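Local coordinates for protein glycerol-3-phosphate dehydrogenase [NAD(P)+] (Coxiella burnetii, PDB 3K96) that probably catalyses the NAD(P)H-dependent reduction of dihydroxyacetone phosphate to sn-glycerol 3-phosphate, the key precursor for phospholipid synthesis, at residues 30-35 with 53-58; 47-52 with 84-89; 140-145 with 205-210; 154-159 with 179-184. All blocks are in the same frame, centred on the assembly; numbering follows the deposited sequence. Where two conformers were deposited one is given.

Contact 1 of 4, residues 30-35 with 53-58; sequences HPIAIL and QKVRLW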
loop_
_atom_site.group_PDB
_atom_site.type_symbol
_atom_site.label_atom_id
_atom_site.label_comp_id
_atom_site.label_asym_id
_atom_site.label_seq_id
_atom_site.Cartn_x
_atom_site.Cartn_y
_atom_site.Cartn_z
ATOM N N HIS A 30 14.308 -29.782 21.432
ATOM C CA HIS A 30 12.907 -30.151 21.529
ATOM C C HIS A 30 12.096 -29.822 20.279
ATOM O O HIS A 30 12.401 -28.871 19.571
ATOM C CB HIS A 30 12.273 -29.478 22.738
ATOM C CG HIS A 30 12.969 -29.785 24.021
ATOM N ND1 HIS A 30 12.892 -31.020 24.629
ATOM C CD2 HIS A 30 13.751 -29.019 24.818
ATOM C CE1 HIS A 30 13.605 -31.004 25.741
ATOM N NE2 HIS A 30 14.132 -29.800 25.881
ATOM N N PRO A 31 11.058 -30.624 20.011
ATOM C CA PRO A 31 10.215 -30.351 18.868
ATOM C C PRO A 31 9.299 -29.174 19.133
ATOM O O PRO A 31 8.998 -28.880 20.276
ATOM C CB PRO A 31 9.380 -31.633 18.720
ATOM C CG PRO A 31 10.038 -32.659 19.565
ATOM C CD PRO A 31 10.719 -31.907 20.655
ATOM N N ILE A 32 8.893 -28.480 18.081
ATOM C CA ILE A 32 7.930 -27.400 18.221
ATOM C C ILE A 32 6.637 -27.930 17.618
ATOM O O ILE A 32 6.670 -28.696 16.652
ATOM C CB ILE A 32 8.418 -26.095 17.565
ATOM C CG1 ILE A 32 7.386 -24.963 17.780
ATOM C CG2 ILE A 32 8.733 -26.316 16.099
ATOM C CD1 ILE A 32 7.929 -23.600 17.433
ATOM N N ALA A 33 5.505 -27.594 18.221
ATOM C CA ALA A 33 4.221 -28.036 17.703
ATOM C C ALA A 33 3.520 -26.876 16.997
ATOM O O ALA A 33 3.481 -25.748 17.517
ATOM C CB ALA A 33 3.320 -28.592 18.841
ATOM N N ILE A 34 2.994 -27.159 15.806
ATOM C CA ILE A 34 2.198 -26.185 15.055
ATOM C C ILE A 34 0.773 -26.717 14.956
ATOM O O ILE A 34 0.533 -27.758 14.347
ATOM C CB ILE A 34 2.770 -25.931 13.649
ATOM C CG1 ILE A 34 4.117 -25.203 13.770
ATOM C CG2 ILE A 34 1.769 -25.144 12.823
ATOM C CD1 ILE A 34 4.864 -25.002 12.477
ATOM N N LEU A 35 -0.158 -25.993 15.572
ATOM C CA LEU A 35 -1.558 -26.362 15.613
ATOM C C LEU A 35 -2.290 -25.583 14.518
ATOM O O LEU A 35 -2.427 -24.362 14.606
ATOM C CB LEU A 35 -2.148 -26.033 17.004
ATOM C CG LEU A 35 -1.375 -26.564 18.233
ATOM C CD1 LEU A 35 -2.130 -26.260 19.546
ATOM C CD2 LEU A 35 -1.055 -28.063 18.124
ATOM N N GLN A 53 15.006 -28.570 12.129
ATOM C CA GLN A 53 14.283 -28.585 13.394
ATOM C C GLN A 53 13.157 -29.608 13.329
ATOM O O GLN A 53 12.535 -29.804 12.281
ATOM C CB GLN A 53 13.702 -27.198 13.690
ATOM C CG GLN A 53 14.751 -26.102 13.814
ATOM C CD GLN A 53 14.139 -24.716 13.801
ATOM O OE1 GLN A 53 13.020 -24.515 14.288
ATOM N NE2 GLN A 53 14.865 -23.745 13.225
ATOM N N LYS A 54 12.895 -30.269 14.444
ATOM C CA LYS A 54 11.809 -31.227 14.514
ATOM C C LYS A 54 10.513 -30.462 14.653
ATOM O O LYS A 54 10.396 -29.600 15.526
ATOM C CB LYS A 54 11.960 -32.143 15.728
ATOM C CG LYS A 54 13.268 -32.921 15.747
ATOM C CD LYS A 54 13.427 -33.705 17.057
ATOM C CE LYS A 54 14.850 -34.264 17.217
ATOM N NZ LYS A 54 15.865 -33.161 17.383
ATOM N N VAL A 55 9.535 -30.794 13.821
ATOM C CA VAL A 55 8.271 -30.128 13.857
ATOM C C VAL A 55 7.114 -31.092 13.839
ATOM O O VAL A 55 7.114 -32.058 13.073
ATOM C CB VAL A 55 8.096 -29.188 12.624
ATOM C CG1 VAL A 55 6.754 -28.479 12.705
ATOM C CG2 VAL A 55 9.240 -28.191 12.543
ATOM N N ARG A 56 6.113 -30.811 14.667
ATOM C CA ARG A 56 4.897 -31.602 14.716
ATOM C C ARG A 56 3.738 -30.706 14.272
ATOM O O ARG A 56 3.457 -29.674 14.890
ATOM C CB ARG A 56 4.626 -32.123 16.121
ATOM C CG ARG A 56 5.692 -33.046 16.652
ATOM C CD ARG A 56 5.346 -33.466 18.064
ATOM N NE ARG A 56 6.399 -34.266 18.676
ATOM C CZ ARG A 56 6.338 -34.786 19.897
ATOM N NH1 ARG A 56 5.271 -34.585 20.666
ATOM N NH2 ARG A 56 7.355 -35.512 20.349
ATOM N N LEU A 57 3.058 -31.133 13.220
ATOM C CA LEU A 57 1.952 -30.396 12.660
ATOM C C LEU A 57 0.647 -31.106 12.945
ATOM O O LEU A 57 0.458 -32.238 12.527
ATOM C CB LEU A 57 2.153 -30.284 11.143
ATOM C CG LEU A 57 1.122 -29.476 10.363
ATOM C CD1 LEU A 57 1.127 -28.027 10.839
ATOM C CD2 LEU A 57 1.423 -29.573 8.863
ATOM N N TRP A 58 -0.262 -30.432 13.625
ATOM C CA TRP A 58 -1.563 -30.995 13.986
ATOM C C TRP A 58 -2.702 -30.326 13.233
ATOM O O TRP A 58 -2.692 -29.115 12.988
ATOM C CB TRP A 58 -1.796 -30.808 15.481
ATOM C CG TRP A 58 -3.157 -31.226 16.007
ATOM C CD1 TRP A 58 -3.547 -32.492 16.369
ATOM C CD2 TRP A 58 -4.273 -30.370 16.298
ATOM N NE1 TRP A 58 -4.842 -32.478 16.834
ATOM C CE2 TRP A 58 -5.311 -31.189 16.805
ATOM C CE3 TRP A 58 -4.503 -28.985 16.171
ATOM C CZ2 TRP A 58 -6.554 -30.677 17.182
ATOM C CZ3 TRP A 58 -5.733 -28.473 16.555
ATOM C CH2 TRP A 58 -6.750 -29.322 17.054
HETATM O O HOH W 1 12.682 -28.400 16.902
#
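Strand residues Ile32 to Leu35 and Val55 to Trp58 are parallel neighbours in the Rossmann-type nucleotide-binding sheet, the two strands of a beta-alpha-beta unit whose crossover carries helix 39-49. Four backbone bonds join them. Ile32 N gives to Lys54 O at 3.2 Å, and Arg56 N gives back to Ile32 O. Farther along, Ile34 N reaches Arg56 O at 2.7 Å and Trp58 N reaches Ile34 O at 2.9 Å. Just ahead of the strands a water links the two segments, donating to His30 O (2.7 Å) and to Lys54 O (2.9 Å), which gives Lys54 O two donors. Side chains alternate between the faces. With chi1 at -68°, Ile34 holds CG2 opposite its backbone N and sets it 3.6 Å from Leu57 CD1, while its other branch ends with CD1 at 4.0 Å from Val55 CG1. On the face of Leu35 and Trp58, Leu35 CB lies 3.9 Å from Trp58 CE3. The extended Arg56 runs alongside the Pro31 ring, and its NH1 goes on to the carbonyls of Ser96 and Glu98. Helix 39-49 covers the Ile34 and Leu57 face through Thr42, Ala45 and Leu48. Helix 93-97 packs on the Leu35 and Trp58 face, and strands 102-105 and 87-90 continue the sheet beyond the pair.

Contact 2 of 4, residues 47-52 with 84-89; sequences VLARKG and PETLKA
Thr86, with chi1 at 53°, holds OG1 between its own backbone N and carbonyl carbon, and that rotation directs the hydroxyl at Ala49: OG1 lies 3.0 Å from Ala49 O and 3.6 Å from Ala49 CB. The same rotation leaves the methyl beside the backbone N, where Thr86 CG2 comes to 3.7 Å from Gly52 O. The hydroxyl has a weak hydrogen bond with Gln53 O, just past the helix end. Leu87 touches with the root of its side chain, CB to Ala49 CB at 3.6 Å, and the rest of the side chain goes on to Ala45 and Leu46 of helix 39-49. Pro84 brings in its ring corner: CG is 4.0 Å from Ala49 CB and equally near Arg50 CG, the aliphatic start of a chain whose guanidinium goes off to Ala169 O. Ala49 is thus touched by three residues of 84-89. Both backbones are turning here. Gly52, at phi 99°, closes the helix, with Gly52 N bonded to Ala49 O at 2.9 Å. Across from it, Pro84 to Leu87 form a type I turn closed by Leu87 N to Pro84 O at 3.2 Å, leading into strand 87-90. What results is a Schellman motif ending the crossover helix of a Rossmann-type fold, packed against the turn that starts the outermost strand on that side of the sheet.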
loop_
_atom_site.group_PDB
_atom_site.type_symbol
_atom_site.label_atom_id
_atom_site.label_comp_id
_atom_site.label_asym_id
_atom_site.label_seq_id
_atom_site.Cartn_x
_atom_site.Cartn_y
_atom_site.Cartn_z
ATOM N N VAL A 47 9.294 -23.974 6.788
ATOM C CA VAL A 47 10.418 -23.096 7.053
ATOM C C VAL A 47 11.295 -23.685 8.163
ATOM O O VAL A 47 12.518 -23.720 8.038
ATOM C CB VAL A 47 9.948 -21.689 7.460
ATOM C CG1 VAL A 47 11.087 -20.898 8.073
ATOM C CG2 VAL A 47 9.332 -20.949 6.227
ATOM N N LEU A 48 10.670 -24.132 9.247
ATOM C CA LEU A 48 11.418 -24.697 10.369
ATOM C C LEU A 48 11.981 -26.089 10.067
ATOM O O LEU A 48 13.150 -26.350 10.317
ATOM C CB LEU A 48 10.533 -24.757 11.628
ATOM C CG LEU A 48 9.979 -23.407 12.118
ATOM C CD1 LEU A 48 9.001 -23.580 13.260
ATOM C CD2 LEU A 48 11.104 -22.462 12.503
ATOM N N ALA A 49 11.153 -26.980 9.534
ATOM C CA ALA A 49 11.587 -28.358 9.274
ATOM C C ALA A 49 12.741 -28.410 8.258
ATOM O O ALA A 49 13.665 -29.233 8.386
ATOM C CB ALA A 49 10.384 -29.265 8.856
ATOM N N ARG A 50 12.725 -27.497 7.284
ATOM C CA ARG A 50 13.806 -27.429 6.298
ATOM C C ARG A 50 15.153 -27.095 6.904
ATOM O O ARG A 50 16.188 -27.403 6.316
ATOM C CB ARG A 50 13.495 -26.415 5.187
ATOM C CG ARG A 50 12.490 -26.929 4.171
ATOM C CD ARG A 50 11.920 -25.777 3.358
ATOM N NE ARG A 50 10.952 -26.217 2.364
ATOM C CZ ARG A 50 10.203 -25.387 1.641
ATOM N NH1 ARG A 50 10.299 -24.071 1.827
ATOM N NH2 ARG A 50 9.354 -25.865 0.742
ATOM N N LYS A 51 15.156 -26.434 8.049
ATOM C CA LYS A 51 16.412 -26.087 8.705
ATOM C C LYS A 51 16.869 -27.258 9.596
ATOM O O LYS A 51 17.918 -27.196 10.225
ATOM C CB LYS A 51 16.236 -24.788 9.502
ATOM C CG LYS A 51 15.754 -23.596 8.607
ATOM C CD LYS A 51 14.871 -22.604 9.397
ATOM C CE LYS A 51 15.614 -21.557 10.126
ATOM N NZ LYS A 51 16.033 -20.501 9.209
ATOM N N GLY A 52 16.078 -28.325 9.633
ATOM C CA GLY A 52 16.439 -29.518 10.401
ATOM C C GLY A 52 15.772 -29.598 11.763
ATOM O O GLY A 52 15.947 -30.582 12.479
ATOM N N PRO A 84 9.885 -32.405 4.708
ATOM C CA PRO A 84 11.193 -32.963 5.012
ATOM C C PRO A 84 10.986 -34.055 6.079
ATOM O O PRO A 84 9.912 -34.139 6.677
ATOM C CB PRO A 84 11.965 -31.785 5.608
ATOM C CG PRO A 84 11.214 -30.579 5.209
ATOM C CD PRO A 84 9.799 -30.974 5.015
ATOM N N GLU A 85 11.990 -34.888 6.310
ATOM C CA GLU A 85 11.853 -35.979 7.275
ATOM C C GLU A 85 11.511 -35.493 8.700
ATOM O O GLU A 85 10.816 -36.174 9.431
ATOM C CB GLU A 85 13.143 -36.836 7.270
ATOM C CG GLU A 85 13.117 -38.077 8.184
ATOM C CD GLU A 85 12.011 -39.073 7.812
ATOM O OE1 GLU A 85 11.653 -39.932 8.667
ATOM O OE2 GLU A 85 11.485 -38.985 6.670
ATOM N N THR A 86 11.958 -34.294 9.071
ATOM C CA THR A 86 11.733 -33.760 10.428
ATOM C C THR A 86 10.336 -33.185 10.681
ATOM O O THR A 86 10.034 -32.765 11.811
ATOM C CB THR A 86 12.799 -32.730 10.803
ATOM O OG1 THR A 86 12.876 -31.724 9.783
ATOM C CG2 THR A 86 14.177 -33.412 10.950
ATOM N N LEU A 87 9.490 -33.186 9.650
ATOM C CA LEU A 87 8.130 -32.684 9.764
ATOM C C LEU A 87 7.147 -33.843 9.760
ATOM O O LEU A 87 7.075 -34.597 8.786
ATOM C CB LEU A 87 7.827 -31.722 8.615
ATOM C CG LEU A 87 6.400 -31.207 8.432
ATOM C CD1 LEU A 87 5.772 -30.697 9.701
ATOM C CD2 LEU A 87 6.420 -30.114 7.356
ATOM N N LYS A 88 6.383 -33.960 10.844
ATOM C CA LYS A 88 5.407 -35.039 11.017
ATOM C C LYS A 88 4.043 -34.518 11.412
ATOM O O LYS A 88 3.929 -33.662 12.281
ATOM C CB LYS A 88 5.880 -36.008 12.122
ATOM C CG LYS A 88 7.235 -36.678 11.868
ATOM C CD LYS A 88 7.199 -37.531 10.611
ATOM C CE LYS A 88 8.516 -38.251 10.385
ATOM N NZ LYS A 88 8.510 -38.932 9.049
ATOM N N ALA A 89 3.005 -35.060 10.784
ATOM C CA ALA A 89 1.628 -34.705 11.094
ATOM C C ALA A 89 1.089 -35.607 12.218
ATOM O O ALA A 89 1.392 -36.789 12.269
ATOM C CB ALA A 89 0.742 -34.837 9.836
#

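Contact 3 of 4, residues 140-145 with 205-210; sequences SRLLHE and DMIGVE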
loop_
_atom_site.group_PDB
_atom_site.type_symbol
_atom_site.label_atom_id
_atom_site.label_comp_id
_atom_site.label_asym_id
_atom_site.label_seq_id
_atom_site.Cartn_x
_atom_site.Cartn_y
_atom_site.Cartn_z
ATOM N N SER A 140 -15.413 -11.155 20.468
ATOM C CA SER A 140 -14.601 -10.000 20.148
ATOM C C SER A 140 -13.392 -9.919 21.072
ATOM O O SER A 140 -13.028 -8.838 21.523
ATOM C CB SER A 140 -15.428 -8.717 20.252
ATOM O OG SER A 140 -16.522 -8.793 19.370
ATOM N N ARG A 141 -12.744 -11.057 21.322
ATOM C CA ARG A 141 -11.598 -11.084 22.222
ATOM C C ARG A 141 -10.257 -11.052 21.503
ATOM O O ARG A 141 -10.065 -11.720 20.499
ATOM C CB ARG A 141 -11.666 -12.340 23.118
ATOM C CG ARG A 141 -12.932 -12.392 23.970
ATOM C CD ARG A 141 -13.056 -13.719 24.729
ATOM N NE ARG A 141 -12.044 -13.890 25.772
ATOM C CZ ARG A 141 -11.860 -15.026 26.446
ATOM N NH1 ARG A 141 -12.620 -16.088 26.192
ATOM N NH2 ARG A 141 -10.936 -15.100 27.390
ATOM N N LEU A 142 -9.336 -10.241 22.019
ATOM C CA LEU A 142 -7.993 -10.197 21.483
ATOM C C LEU A 142 -7.393 -11.570 21.775
ATOM O O LEU A 142 -7.681 -12.170 22.800
ATOM C CB LEU A 142 -7.159 -9.067 22.093
ATOM C CG LEU A 142 -7.370 -7.694 21.435
ATOM C CD1 LEU A 142 -8.678 -7.094 21.907
ATOM C CD2 LEU A 142 -6.231 -6.770 21.742
ATOM N N LEU A 143 -6.585 -12.066 20.853
ATOM C CA LEU A 143 -6.037 -13.386 20.985
ATOM C C LEU A 143 -5.162 -13.539 22.199
ATOM O O LEU A 143 -5.224 -14.587 22.838
ATOM C CB LEU A 143 -5.313 -13.797 19.709
ATOM C CG LEU A 143 -6.196 -13.787 18.434
ATOM C CD1 LEU A 143 -5.377 -13.956 17.181
ATOM C CD2 LEU A 143 -7.295 -14.826 18.501
ATOM N N HIS A 144 -4.355 -12.536 22.546
ATOM C CA HIS A 144 -3.478 -12.681 23.725
ATOM C C HIS A 144 -4.306 -12.748 25.002
ATOM O O HIS A 144 -3.899 -13.370 25.993
ATOM C CB HIS A 144 -2.451 -11.558 23.833
ATOM C CG HIS A 144 -3.015 -10.275 24.337
ATOM N ND1 HIS A 144 -3.389 -9.249 23.507
ATOM C CD2 HIS A 144 -3.303 -9.863 25.598
ATOM C CE1 HIS A 144 -3.877 -8.252 24.225
ATOM N NE2 HIS A 144 -3.841 -8.602 25.498
ATOM N N GLU A 145 -5.464 -12.099 24.991
ATOM C CA GLU A 145 -6.338 -12.123 26.130
ATOM C C GLU A 145 -6.973 -13.515 26.289
ATOM O O GLU A 145 -7.082 -14.036 27.426
ATOM C CB GLU A 145 -7.380 -10.993 26.059
ATOM C CG GLU A 145 -8.236 -10.894 27.305
ATOM C CD GLU A 145 -9.470 -11.756 27.244
ATOM O OE1 GLU A 145 -10.179 -11.662 26.217
ATOM O OE2 GLU A 145 -9.763 -12.491 28.222
ATOM N N ASP A 205 5.137 -4.268 20.081
ATOM C CA ASP A 205 3.741 -3.906 20.225
ATOM C C ASP A 205 2.783 -5.020 19.873
ATOM O O ASP A 205 2.119 -4.985 18.835
ATOM C CB ASP A 205 3.517 -2.694 19.307
ATOM C CG ASP A 205 2.086 -2.212 19.288
ATOM O OD1 ASP A 205 1.330 -2.442 20.262
ATOM O OD2 ASP A 205 1.726 -1.574 18.275
ATOM N N MET A 206 2.682 -6.007 20.751
ATOM C CA MET A 206 1.807 -7.138 20.488
ATOM C C MET A 206 0.357 -6.691 20.211
ATOM O O MET A 206 -0.283 -7.147 19.272
ATOM C CB MET A 206 1.878 -8.112 21.654
ATOM C CG MET A 206 1.012 -9.321 21.540
ATOM S SD MET A 206 1.410 -10.579 22.821
ATOM C CE MET A 206 3.054 -10.990 22.422
ATOM N N ILE A 207 -0.152 -5.783 21.010
ATOM C CA ILE A 207 -1.535 -5.380 20.835
ATOM C C ILE A 207 -1.770 -4.687 19.487
ATOM O O ILE A 207 -2.742 -4.982 18.821
ATOM C CB ILE A 207 -2.056 -4.556 22.020
ATOM C CG1 ILE A 207 -3.547 -4.357 21.885
ATOM C CG2 ILE A 207 -1.319 -3.217 22.133
ATOM C CD1 ILE A 207 -4.236 -4.190 23.206
ATOM N N GLY A 208 -0.853 -3.832 19.071
ATOM C CA GLY A 208 -0.987 -3.141 17.803
ATOM C C GLY A 208 -0.931 -4.126 16.653
ATOM O O GLY A 208 -1.710 -4.027 15.707
ATOM N N VAL A 209 -0.000 -5.082 16.738
ATOM C CA VAL A 209 0.151 -6.101 15.717
ATOM C C VAL A 209 -1.139 -6.920 15.583
ATOM O O VAL A 209 -1.621 -7.184 14.475
ATOM C CB VAL A 209 1.400 -7.031 16.002
ATOM C CG1 VAL A 209 1.389 -8.252 15.111
ATOM C CG2 VAL A 209 2.704 -6.243 15.820
ATOM N N GLU A 210 -1.715 -7.309 16.710
ATOM C CA GLU A 210 -2.945 -8.078 16.696
ATOM C C GLU A 210 -4.091 -7.312 16.070
ATOM O O GLU A 210 -4.810 -7.831 15.258
ATOM C CB GLU A 210 -3.368 -8.431 18.116
ATOM C CG GLU A 210 -2.573 -9.553 18.759
ATOM C CD GLU A 210 -3.032 -9.789 20.199
ATOM O OE1 GLU A 210 -3.768 -10.749 20.432
ATOM O OE2 GLU A 210 -2.707 -8.971 21.080
#
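Glu210 and His144 meet in a His-carboxylate hydrogen bond that ties the start of helix 143-151 to the first turns of helix 206-228, and so the N-terminal part of the enzyme to its C-terminal part. From CB the Glu210 chain leaves anti to its carbonyl carbon and stays extended through CG, passing Trp131 of strand 128-131 and carrying CD out to the first turn of the other helix. There the two oxygens divide the work. OE1 accepts from His144 N at 2.8 Å on its syn side, somewhat out of the carboxylate plane, and also lies 3.5 Å from Leu143 CB. OE2 uses its syn lone pair for His144 ND1, a short 2.5 Å, with the oxygen close to the ring plane. One residue thus offers both its backbone and its ring N-H to a single carboxylate. This works because chi1 of His144 is 77°, with CG between its backbone N and carbonyl carbon, which keeps ND1 on the same side as the backbone N-H; ring and carboxylate planes stand 57° apart. The helix start would be expected to steady the negative charge. Glu145 CB lies over one face of the ring, toward its rim. Around this polar centre the packing is apolar: Leu142 CD2 rests 3.6 Å from Ile207 CD1, and Met206 SD comes to 4.1 Å from His144 CB. Behind Glu210, its own helix opens at the N-cap residue Asp205, whose OD1 takes the N-H of Gly208 at 2.8 Å from above the carboxylate plane.

Contact 4 of 4, residues 154-159 with 179-184; sequences VPMAVI and ASNNSQ
Val154 enters with its carbonyl, which takes a weak, long bond from Asn181, ND2 to Val154 O at 3.4 Å. Pro155 then lies alongside Asn182, CB to CB at 3.8 Å; the amide of Asn182 is turned to its own helix, where OD1 accepts from Phe185 N. At Met156 the strand begins. Its N gives to Asn181 OD1 at 2.7 Å, from above the amide plane. Asn181 thus meets two backbone groups of 154-159 with one amide, Met156 N firmly and Val154 O weakly; chi1 of 70° puts the amide there. Met156 O has two donors on opposite faces of its plane, Ser180 OG at 2.7 Å and Asn181 N at 3.1 Å. Ser180 OG in turn accepts from Asn182 N at 3.0 Å, an ST turn that leads strand 174-180 over into helix 183-193. This is the place where the parallel Rossmann-type sheet changes direction, strand 174-180 running antiparallel to 156-160. Ala157 faces Ser180 as a non-hydrogen-bonded pair, their CB atoms in contact on the side covered by Phe185 and Leu189 of helix 183-193. Val158 and Ala179 form the hydrogen-bonded pair that follows: Val158 N to Ala179 O is 2.7 Å, Ala179 N to Val158 O 2.9 Å. Val158 CG1 packs on Ala179 CB, and both side chains meet Met206 of helix 206-228.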
loop_
_atom_site.group_PDB
_atom_site.type_symbol
_atom_site.label_atom_id
_atom_site.label_comp_id
_atom_site.label_asym_id
_atom_site.label_seq_id
_atom_site.Cartn_x
_atom_site.Cartn_y
_atom_site.Cartn_z
ATOM N N VAL A 154 1.195 -17.030 30.400
ATOM C CA VAL A 154 2.359 -17.681 29.863
ATOM C C VAL A 154 3.110 -16.765 28.903
ATOM O O VAL A 154 2.579 -15.767 28.461
ATOM C CB VAL A 154 1.917 -18.929 29.086
ATOM C CG1 VAL A 154 1.199 -19.954 30.055
ATOM C CG2 VAL A 154 1.002 -18.522 27.908
ATOM N N PRO A 155 4.369 -17.082 28.611
ATOM C CA PRO A 155 5.037 -16.306 27.588
ATOM C C PRO A 155 4.254 -16.431 26.240
ATOM O O PRO A 155 3.890 -17.539 25.818
ATOM C CB PRO A 155 6.417 -16.955 27.494
ATOM C CG PRO A 155 6.623 -17.634 28.862
ATOM C CD PRO A 155 5.247 -18.093 29.235
ATOM N N MET A 156 4.015 -15.293 25.586
ATOM C CA MET A 156 3.206 -15.243 24.377
ATOM C C MET A 156 3.878 -14.445 23.269
ATOM O O MET A 156 4.691 -13.587 23.545
ATOM C CB MET A 156 1.894 -14.534 24.686
ATOM C CG MET A 156 1.016 -15.210 25.662
ATOM S SD MET A 156 -0.585 -14.387 25.713
ATOM C CE MET A 156 -0.321 -12.867 26.636
ATOM N N ALA A 157 3.507 -14.725 22.023
ATOM C CA ALA A 157 4.061 -14.013 20.875
ATOM C C ALA A 157 3.136 -14.118 19.679
ATOM O O ALA A 157 2.406 -15.097 19.540
ATOM C CB ALA A 157 5.444 -14.565 20.494
ATOM N N VAL A 158 3.190 -13.095 18.825
ATOM C CA VAL A 158 2.411 -13.058 17.597
ATOM C C VAL A 158 3.350 -12.799 16.438
ATOM O O VAL A 158 4.246 -11.971 16.528
ATOM C CB VAL A 158 1.303 -11.978 17.623
ATOM C CG1 VAL A 158 1.878 -10.620 17.937
ATOM C CG2 VAL A 158 0.519 -11.941 16.277
ATOM N N ILE A 159 3.174 -13.555 15.365
ATOM C CA ILE A 159 3.969 -13.384 14.163
ATOM C C ILE A 159 2.968 -12.943 13.083
ATOM O O ILE A 159 1.951 -13.608 12.859
ATOM C CB ILE A 159 4.703 -14.665 13.786
ATOM C CG1 ILE A 159 5.715 -14.385 12.674
ATOM C CG2 ILE A 159 3.703 -15.761 13.398
ATOM C CD1 ILE A 159 6.564 -15.596 12.317
ATOM N N ALA A 179 6.068 -9.985 17.694
ATOM C CA ALA A 179 5.878 -9.284 18.957
ATOM C C ALA A 179 5.595 -10.276 20.068
ATOM O O ALA A 179 4.824 -11.222 19.891
ATOM C CB ALA A 179 4.720 -8.284 18.857
ATOM N N SER A 180 6.177 -10.013 21.226
ATOM C CA SER A 180 6.064 -10.878 22.366
ATOM C C SER A 180 5.990 -10.129 23.681
ATOM O O SER A 180 6.407 -8.988 23.783
ATOM C CB SER A 180 7.293 -11.789 22.404
ATOM O OG SER A 180 7.194 -12.709 23.471
ATOM N N ASN A 181 5.443 -10.781 24.691
ATOM C CA ASN A 181 5.406 -10.224 26.035
ATOM C C ASN A 181 6.579 -10.806 26.869
ATOM O O ASN A 181 6.653 -10.586 28.089
ATOM C CB ASN A 181 4.083 -10.583 26.725
ATOM C CG ASN A 181 3.981 -12.079 27.074
ATOM O OD1 ASN A 181 4.789 -12.894 26.628
ATOM N ND2 ASN A 181 2.965 -12.439 27.865
ATOM N N ASN A 182 7.482 -11.543 26.218
ATOM C CA ASN A 182 8.617 -12.179 26.923
ATOM C C ASN A 182 9.887 -12.090 26.065
ATOM O O ASN A 182 9.922 -12.607 24.951
ATOM C CB ASN A 182 8.231 -13.620 27.277
ATOM C CG ASN A 182 9.293 -14.346 28.096
ATOM O OD1 ASN A 182 10.334 -14.725 27.583
ATOM N ND2 ASN A 182 8.994 -14.589 29.352
ATOM N N SER A 183 10.929 -11.427 26.574
ATOM C CA SER A 183 12.157 -11.258 25.790
ATOM C C SER A 183 12.858 -12.572 25.456
ATOM O O SER A 183 13.405 -12.720 24.368
ATOM C CB SER A 183 13.131 -10.304 26.477
ATOM O OG SER A 183 13.572 -10.827 27.708
ATOM N N GLN A 184 12.838 -13.533 26.367
ATOM C CA GLN A 184 13.483 -14.805 26.091
ATOM C C GLN A 184 12.715 -15.553 24.975
ATOM O O GLN A 184 13.314 -16.227 24.133
ATOM C CB GLN A 184 13.520 -15.661 27.351
ATOM C CG GLN A 184 14.274 -16.947 27.189
ATOM C CD GLN A 184 15.747 -16.711 26.937
ATOM O OE1 GLN A 184 16.411 -15.990 27.688
ATOM N NE2 GLN A 184 16.273 -17.331 25.890
#

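Overall arrangement
Contacts 1, 2 and 4 all reach the same sheet. Contact 1 is the buried one, a regular parallel pairing with mostly apolar side chains on both faces; the other three are partly buried. Contact 2 touches it, since strand 55-58 lies between 32-35 and 87-90, but relies on small apolar groups and turns. Contact 4, its centre about 18 Å from that of contact 1, is an antiparallel pairing in which serine and asparagine side chains add to the backbone bonds. Contact 3 leaves the sheet for two helix starts and a carboxylate; its Met206 packs against contact 4, nested within its loop, while contacts 1 and 2 stay about 11 and 17 Å from contact 3 at their nearest atoms.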